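Local coordinates for protein endonuclease V isoform X2 (Ciona intestinalis, PDB 6OZI) that probably cleaves inosine-containing nucleic acid, most likely RNA, in a metal-ion-dependent reaction as an endonuclease V of the RNase H clan, at residues A53-V58 with T73-S78. The protein carries 1 engineered substitution. Residues are numbered along the deposited sequence; the frame is centred on the assembly and turned at random.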
ATOM      1  N   ALA A  53     -12.742 -14.543  -4.941  1.00 42.03           N
ATOM      2  CA  ALA A  53     -12.312 -13.408  -5.745  1.00 30.60           C
ATOM      3  C   ALA A  53     -13.462 -12.418  -5.842  1.00 29.30           C
ATOM      4  O   ALA A  53     -14.600 -12.714  -5.477  1.00 30.27           O
ATOM      5  CB  ALA A  53     -11.849 -13.851  -7.136  1.00 34.11           C
ATOM      6  N   VAL A  54     -13.151 -11.221  -6.336  1.00 28.77           N
ATOM      7  CA  VAL A  54     -14.140 -10.164  -6.528  1.00 28.32           C
ATOM      8  C   VAL A  54     -13.856  -9.482  -7.860  1.00 28.90           C
ATOM      9  O   VAL A  54     -12.739  -9.010  -8.089  1.00 28.96           O
ATOM     10  CB  VAL A  54     -14.111  -9.128  -5.390  1.00 27.56           C
ATOM     11  CG1 VAL A  54     -15.009  -7.953  -5.722  1.00 25.11           C
ATOM     12  CG2 VAL A  54     -14.509  -9.761  -4.061  1.00 28.32           C
ATOM     13  N   SER A  55     -14.846  -9.447  -8.743  1.00 26.89           N
ATOM     14  CA  SER A  55     -14.749  -8.662  -9.963  1.00 24.81           C
ATOM     15  C   SER A  55     -15.353  -7.282  -9.733  1.00 23.99           C
ATOM     16  O   SER A  55     -16.131  -7.067  -8.805  1.00 23.67           O
ATOM     17  CB  SER A  55     -15.451  -9.365 -11.125  1.00 26.17           C
ATOM     18  OG  SER A  55     -16.853  -9.412 -10.937  1.00 28.42           O
ATOM     19  N   CYS A  56     -14.961  -6.330 -10.577  1.00 23.11           N
ATOM     20  CA  CYS A  56     -15.511  -4.984 -10.511  1.00 23.97           C
ATOM     21  C   CYS A  56     -15.582  -4.395 -11.910  1.00 26.66           C
ATOM     22  O   CYS A  56     -14.640  -4.526 -12.701  1.00 28.84           O
ATOM     23  CB  CYS A  56     -14.674  -4.059  -9.613  1.00 23.57           C
ATOM     24  SG  CYS A  56     -15.235  -2.322  -9.591  1.00 22.28           S
ATOM     25  N   MET A  57     -16.700  -3.741 -12.204  1.00 26.35           N
ATOM     26  CA  MET A  57     -16.848  -2.988 -13.439  1.00 23.95           C
ATOM     27  C   MET A  57     -17.263  -1.573 -13.070  1.00 24.30           C
ATOM     28  O   MET A  57     -18.115  -1.381 -12.194  1.00 23.16           O
ATOM     29  CB  MET A  57     -17.873  -3.639 -14.381  1.00 21.48           C
ATOM     30  CG  MET A  57     -18.152  -2.842 -15.651  1.00 21.15           C
ATOM     31  SD  MET A  57     -18.978  -3.803 -16.952  1.00 23.60           S
ATOM     32  CE  MET A  57     -17.669  -4.908 -17.503  1.00 21.00           C
ATOM     33  N   VAL A  58     -16.630  -0.589 -13.707  1.00 25.41           N
ATOM     34  CA  VAL A  58     -16.902   0.819 -13.456  1.00 24.79           C
ATOM     35  C   VAL A  58     -17.196   1.491 -14.786  1.00 25.26           C
ATOM     36  O   VAL A  58     -16.790   1.019 -15.850  1.00 25.91           O
ATOM     37  CB  VAL A  58     -15.723   1.533 -12.760  1.00 23.21           C
ATOM     38  CG1 VAL A  58     -15.507   0.992 -11.352  1.00 21.95           C
ATOM     39  CG2 VAL A  58     -14.456   1.381 -13.592  1.00 21.89           C
ATOM     40  N   THR A  73     -18.591  -7.987  -7.640  1.00 25.27           N
ATOM     41  CA  THR A  73     -19.261  -9.277  -7.557  1.00 28.49           C
ATOM     42  C   THR A  73     -18.315 -10.302  -6.959  1.00 29.52           C
ATOM     43  O   THR A  73     -17.191 -10.463  -7.439  1.00 29.66           O
ATOM     44  CB  THR A  73     -19.716  -9.759  -8.940  1.00 28.15           C
ATOM     45  OG1 THR A  73     -20.417  -8.706  -9.610  1.00 27.94           O
ATOM     46  CG2 THR A  73     -20.632 -10.962  -8.809  1.00 29.59           C
ATOM     47  N   LYS A  74     -18.759 -10.985  -5.909  1.00 29.69           N
ATOM     48  CA  LYS A  74     -18.006 -12.126  -5.408  1.00 30.97           C
ATOM     49  C   LYS A  74     -18.071 -13.253  -6.432  1.00 32.95           C
ATOM     50  O   LYS A  74     -19.160 -13.688  -6.820  1.00 35.57           O
ATOM     51  CB  LYS A  74     -18.560 -12.577  -4.061  1.00 30.68           C
ATOM     52  CG  LYS A  74     -17.826 -13.756  -3.445  1.00 31.74           C
ATOM     53  CD  LYS A  74     -18.526 -14.216  -2.170  1.00 34.52           C
ATOM     54  CE  LYS A  74     -17.921 -15.505  -1.628  1.00 37.24           C
ATOM     55  NZ  LYS A  74     -17.984 -16.596  -2.640  1.00 39.37           N
ATOM     56  N   VAL A  75     -16.905 -13.715  -6.876  1.00 31.48           N
ATOM     57  CA  VAL A  75     -16.793 -14.683  -7.956  1.00 33.17           C
ATOM     58  C   VAL A  75     -15.793 -15.754  -7.559  1.00 35.44           C
ATOM     59  O   VAL A  75     -14.931 -15.548  -6.694  1.00 35.24           O
ATOM     60  CB  VAL A  75     -16.368 -14.042  -9.293  1.00 32.84           C
ATOM     61  CG1 VAL A  75     -17.363 -12.974  -9.716  1.00 33.72           C
ATOM     62  CG2 VAL A  75     -14.968 -13.477  -9.181  1.00 31.08           C
ATOM     63  N   LYS A  76     -15.945 -16.922  -8.172  1.00 37.52           N
ATOM     64  CA  LYS A  76     -14.973 -18.000  -8.079  1.00 41.14           C
ATOM     65  C   LYS A  76     -14.231 -18.078  -9.405  1.00 40.31           C
ATOM     66  O   LYS A  76     -14.846 -18.302 -10.452  1.00 40.95           O
ATOM     67  CB  LYS A  76     -15.662 -19.325  -7.745  1.00 45.69           C
ATOM     68  CG  LYS A  76     -16.145 -19.406  -6.295  1.00 50.05           C
ATOM     69  CD  LYS A  76     -17.205 -20.496  -6.084  1.00 54.60           C
ATOM     70  CE  LYS A  76     -16.750 -21.851  -6.615  1.00 57.56           C
ATOM     71  NZ  LYS A  76     -17.815 -22.885  -6.446  1.00 60.96           N
ATOM     72  N   LEU A  77     -12.918 -17.870  -9.363  1.00 38.46           N
ATOM     73  CA  LEU A  77     -12.114 -17.853 -10.577  1.00 39.14           C
ATOM     74  C   LEU A  77     -11.892 -19.278 -11.072  1.00 41.39           C
ATOM     75  O   LEU A  77     -11.753 -20.210 -10.277  1.00 42.20           O
ATOM     76  CB  LEU A  77     -10.781 -17.148 -10.328  1.00 38.73           C
ATOM     77  CG  LEU A  77     -10.888 -15.630 -10.140  1.00 39.61           C
ATOM     78  CD1 LEU A  77      -9.532 -14.999  -9.828  1.00 39.59           C
ATOM     79  CD2 LEU A  77     -11.524 -14.954 -11.354  1.00 39.04           C
ATOM     80  N   SER A  78     -11.881 -19.448 -12.394  1.00 43.23           N
ATOM     81  CA  SER A  78     -11.798 -20.783 -12.979  1.00 44.13           C
ATOM     82  C   SER A  78     -10.367 -21.266 -13.194  1.00 43.80           C
ATOM     83  O   SER A  78     -10.150 -22.481 -13.273  1.00 45.35           O
ATOM     84  CB  SER A  78     -12.564 -20.838 -14.306  1.00 43.74           C
ATOM     85  OG  SER A  78     -12.217 -19.766 -15.157  1.00 42.44           O
TER
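Ala-53 pairs with Val-75 and Ser-55 with Thr-73 in the antiparallel hairpin of strands 52-61 and 67-76, at the edge of the mixed sheet of this RNase H-like fold. Both are hydrogen-bonded pairs. Val-75 N gives Ala-53 O a nearly straight bond (2.9 Å, 174° at the hydrogen), while the return bond from Ala-53 N to Val-75 O is more bent at 131°. Between the two pairs, Val-54 faces Lys-74 as a non-hydrogen-bonded pair, with Val-54 CA 3.2 Å from Thr-73 O in a CA-H...O contact. On the face shared by Ala-53, Ser-55, Thr-73 and Val-75, Val-75 straddles two neighbours: chi1 of -59° turns CG1 anti to the carbonyl carbon, 3.8 Å from Ser-55 OG, and puts CG2 between backbone N and carbonyl carbon, where it reaches Ala-53 CB at 3.7 Å. The side chain of Leu-77, beyond the paired residues, reaches Ala-53 on this same face and also touches Val-43 and Tyr-45 of strand 37-45. Helix 86-104 covers this face, and its Glu-97 OE2 hydrogen-bonds both Ser-55 OG and Thr-73 OG1, tying the two strands through one carboxylate oxygen. Val-54 instead packs on Leu-240 and Ile-243 of helix 227-243. At the hairpin's open end, away from its turn, Leu-77 CG sits 3.6 Å from Ala-53 CB.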